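Long-range contact in tryparedoxin (Leishmania major, PDB 3S9F), which is a thioredoxin-fold disulfide reductase that probably passes reducing equivalents to tryparedoxin peroxidase in the parasite's peroxide detoxification pathway: residues Phe53-Ser58 and Ile86-Asp91. Numbering follows the deposited sequence.
Sequences FYFSAS and ILASWD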
ATOM      1  N   PHE A  53      10.231  -6.335   8.926  1.00 15.10           N
ATOM      2  CA  PHE A  53       8.992  -7.116   8.801  1.00 14.99           C
ATOM      3  C   PHE A  53       9.206  -8.433   9.536  1.00 14.89           C
ATOM      4  O   PHE A  53      10.203  -9.122   9.306  1.00 15.33           O
ATOM      5  CB  PHE A  53       8.660  -7.397   7.340  1.00 15.47           C
ATOM      6  CG  PHE A  53       8.211  -6.189   6.582  1.00 16.04           C
ATOM      7  CD1 PHE A  53       7.031  -5.537   6.930  1.00 17.86           C
ATOM      8  CD2 PHE A  53       8.973  -5.703   5.521  1.00 18.10           C
ATOM      9  CE1 PHE A  53       6.604  -4.429   6.225  1.00 17.10           C
ATOM     10  CE2 PHE A  53       8.553  -4.582   4.809  1.00 20.47           C
ATOM     11  CZ  PHE A  53       7.380  -3.942   5.169  1.00 19.73           C
ATOM     12  N   TYR A  54       8.285  -8.790  10.434  1.00 14.69           N
ATOM     13  CA  TYR A  54       8.422 -10.029  11.187  1.00 14.06           C
ATOM     14  C   TYR A  54       7.328 -10.964  10.697  1.00 13.62           C
ATOM     15  O   TYR A  54       6.138 -10.675  10.871  1.00 14.74           O
ATOM     16  CB  TYR A  54       8.217  -9.757  12.688  1.00 14.93           C
ATOM     17  CG  TYR A  54       8.317 -10.974  13.575  1.00 16.33           C
ATOM     18  CD1 TYR A  54       7.410 -11.165  14.621  1.00 16.51           C
ATOM     19  CD2 TYR A  54       9.335 -11.922  13.386  1.00 18.46           C
ATOM     20  CE1 TYR A  54       7.503 -12.322  15.463  1.00 17.83           C
ATOM     21  CE2 TYR A  54       9.432 -13.057  14.199  1.00 18.52           C
ATOM     22  CZ  TYR A  54       8.524 -13.228  15.240  1.00 18.24           C
ATOM     23  OH  TYR A  54       8.641 -14.345  16.032  1.00 20.03           O
ATOM     24  N   PHE A  55       7.738 -12.052  10.051  1.00 13.51           N
ATOM     25  CA  PHE A  55       6.802 -13.053   9.506  1.00 14.09           C
ATOM     26  C   PHE A  55       6.667 -14.147  10.532  1.00 14.74           C
ATOM     27  O   PHE A  55       7.650 -14.799  10.881  1.00 15.26           O
ATOM     28  CB  PHE A  55       7.358 -13.608   8.178  1.00 14.86           C
ATOM     29  CG  PHE A  55       7.534 -12.538   7.099  1.00 14.23           C
ATOM     30  CD1 PHE A  55       8.691 -11.727   7.063  1.00 15.24           C
ATOM     31  CD2 PHE A  55       6.538 -12.319   6.169  1.00 15.27           C
ATOM     32  CE1 PHE A  55       8.841 -10.727   6.096  1.00 13.45           C
ATOM     33  CE2 PHE A  55       6.664 -11.339   5.180  1.00 13.48           C
ATOM     34  CZ  PHE A  55       7.840 -10.524   5.138  1.00 15.07           C
ATOM     35  N   SER A  56       5.455 -14.342  11.064  1.00 15.54           N
ATOM     36  CA  SER A  56       5.270 -15.290  12.138  1.00 16.52           C
ATOM     37  C   SER A  56       3.788 -15.650  12.185  1.00 17.81           C
ATOM     38  O   SER A  56       2.980 -15.047  11.484  1.00 18.58           O
ATOM     39  CB  SER A  56       5.695 -14.657  13.466  1.00 16.55           C
ATOM     40  OG  SER A  56       5.722 -15.633  14.475  1.00 19.32           O
ATOM     41  N   ALA A  57       3.436 -16.626  13.012  1.00 18.62           N
ATOM     42  CA  ALA A  57       2.030 -17.027  13.171  1.00 19.67           C
ATOM     43  C   ALA A  57       1.837 -17.644  14.538  1.00 21.38           C
ATOM     44  O   ALA A  57       2.759 -18.285  15.093  1.00 21.16           O
ATOM     45  CB  ALA A  57       1.624 -18.027  12.093  1.00 20.60           C
ATOM     46  N   SER A  58       0.626 -17.474  15.067  1.00 22.29           N
ATOM     47  CA  SER A  58       0.266 -17.986  16.388  1.00 24.10           C
ATOM     48  C   SER A  58       0.399 -19.515  16.468  1.00 25.64           C
ATOM     49  O   SER A  58       0.596 -20.054  17.544  1.00 26.71           O
ATOM     50  CB  SER A  58      -1.177 -17.586  16.711  1.00 24.75           C
ATOM     51  OG  SER A  58      -2.066 -18.334  15.886  1.00 25.31           O
ATOM     52  N   ILE A  86       7.306  -4.444  12.220  1.00 14.17           N
ATOM     53  CA  ILE A  86       5.950  -4.566  11.697  1.00 13.92           C
ATOM     54  C   ILE A  86       5.615  -6.034  11.516  1.00 13.36           C
ATOM     55  O   ILE A  86       6.263  -6.725  10.724  1.00 13.37           O
ATOM     56  CB  ILE A  86       5.799  -3.857  10.313  1.00 14.54           C
ATOM     57  CG1 ILE A  86       6.142  -2.368  10.431  1.00 15.67           C
ATOM     58  CG2 ILE A  86       4.351  -4.079   9.772  1.00 15.79           C
ATOM     59  CD1 ILE A  86       6.296  -1.628   9.079  1.00 17.52           C
ATOM     60  N   LEU A  87       4.612  -6.517  12.237  1.00 13.77           N
ATOM     61  CA  LEU A  87       4.122  -7.896  12.045  1.00 13.41           C
ATOM     62  C   LEU A  87       3.528  -8.101  10.650  1.00 14.13           C
ATOM     63  O   LEU A  87       2.715  -7.293  10.200  1.00 14.05           O
ATOM     64  CB  LEU A  87       3.085  -8.248  13.122  1.00 14.09           C
ATOM     65  CG  LEU A  87       2.446  -9.639  12.970  1.00 13.60           C
ATOM     66  CD1 LEU A  87       3.495 -10.767  13.210  1.00 14.65           C
ATOM     67  CD2 LEU A  87       1.282  -9.759  13.957  1.00 15.37           C
ATOM     68  N   ALA A  88       3.989  -9.165   9.967  1.00 13.84           N
ATOM     69  CA  ALA A  88       3.421  -9.593   8.688  1.00 14.52           C
ATOM     70  C   ALA A  88       2.949 -11.018   8.945  1.00 15.37           C
ATOM     71  O   ALA A  88       3.691 -12.004   8.757  1.00 16.49           O
ATOM     72  CB  ALA A  88       4.475  -9.525   7.590  1.00 14.11           C
ATOM     73  N   SER A  89       1.707 -11.107   9.397  1.00 15.01           N
ATOM     74  CA  SER A  89       1.190 -12.327  10.008  1.00 16.36           C
ATOM     75  C   SER A  89       0.774 -13.399   9.026  1.00 16.50           C
ATOM     76  O   SER A  89       0.077 -13.119   8.052  1.00 16.70           O
ATOM     77  CB  SER A  89      -0.013 -12.003  10.892  1.00 17.14           C
ATOM     78  OG  SER A  89      -0.525 -13.222  11.408  1.00 19.88           O
ATOM     79  N   TRP A  90       1.202 -14.630   9.297  1.00 17.22           N
ATOM     80  CA  TRP A  90       0.725 -15.779   8.553  1.00 18.58           C
ATOM     81  C   TRP A  90      -0.524 -16.413   9.190  1.00 20.02           C
ATOM     82  O   TRP A  90      -0.952 -17.487   8.768  1.00 22.07           O
ATOM     83  CB  TRP A  90       1.836 -16.814   8.417  1.00 19.79           C
ATOM     84  CG  TRP A  90       2.873 -16.495   7.357  1.00 19.52           C
ATOM     85  CD1 TRP A  90       3.152 -15.281   6.775  1.00 19.08           C
ATOM     86  CD2 TRP A  90       3.770 -17.437   6.775  1.00 21.04           C
ATOM     87  NE1 TRP A  90       4.187 -15.423   5.854  1.00 18.84           N
ATOM     88  CE2 TRP A  90       4.582 -16.738   5.847  1.00 20.27           C
ATOM     89  CE3 TRP A  90       3.979 -18.812   6.963  1.00 22.65           C
ATOM     90  CZ2 TRP A  90       5.581 -17.376   5.092  1.00 20.72           C
ATOM     91  CZ3 TRP A  90       4.958 -19.448   6.221  1.00 24.42           C
ATOM     92  CH2 TRP A  90       5.765 -18.721   5.302  1.00 22.45           C
ATOM     93  N   ASP A  91      -1.121 -15.738  10.165  1.00 19.87           N
ATOM     94  CA  ASP A  91      -2.412 -16.191  10.705  1.00 22.93           C
ATOM     95  C   ASP A  91      -3.497 -15.828   9.714  1.00 24.84           C
ATOM     96  O   ASP A  91      -3.545 -14.699   9.215  1.00 24.49           O
ATOM     97  CB  ASP A  91      -2.715 -15.528  12.042  1.00 22.60           C
ATOM     98  CG  ASP A  91      -2.023 -16.206  13.196  1.00 24.37           C
ATOM     99  OD1 ASP A  91      -2.393 -17.357  13.505  1.00 25.55           O
ATOM    100  OD2 ASP A  91      -1.127 -15.591  13.805  1.00 23.14           O
TER
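Tyr54 and Ala88 join two parallel neighbouring strands: Tyr54 N donates to Ile86 O (2.9 Å) and Ala88 N to Tyr54 O (2.8 Å), both nearly straight at hydrogen. The tightest side-chain packing lies on the face of Phe53, Phe55, Ile86 and Ala88. There the methyl of Ala88 sits over one face of the Phe55 ring, a CH-pi contact with CB 4.1 Å from the centroid, while Trp90 NE1 comes up at that ring's edge and bonds to Thr121. Phe53 and Ile86 run side by side, CD1 of the ring 4.0 Å from Ile86 CB. On the other face Leu87 CD1 packs 3.5 Å from Tyr54 O, while chi1 of 179° carries the Tyr54 ring away from Leu87, its hydroxyl bonding to Thr67.

Toward the partly exposed end the ladder loosens locally at Ser56, whose buried N lies 3.7 Å from Ala88 O and has no partner. Polar bonds then take over: Trp90 N reaches Ser56 O, and the Asp91 carboxylate grips Ser58 twice on its syn sides, OD2 taking the backbone N (2.9 Å) and OD1 the hydroxyl OG (2.6 Å). Ser89 OG accepts from Asp91 N in an ST turn.

Segment 53-58 leads into the Cys60-Cys63 motif of the thioredoxin fold. The strands belong to a beta-alpha-beta unit whose crossover helix, 61-77, covers Tyr54 and Ser56; helix 114-123 covers Phe53 and Phe55, and strand 131-136 flanks strand 50-56.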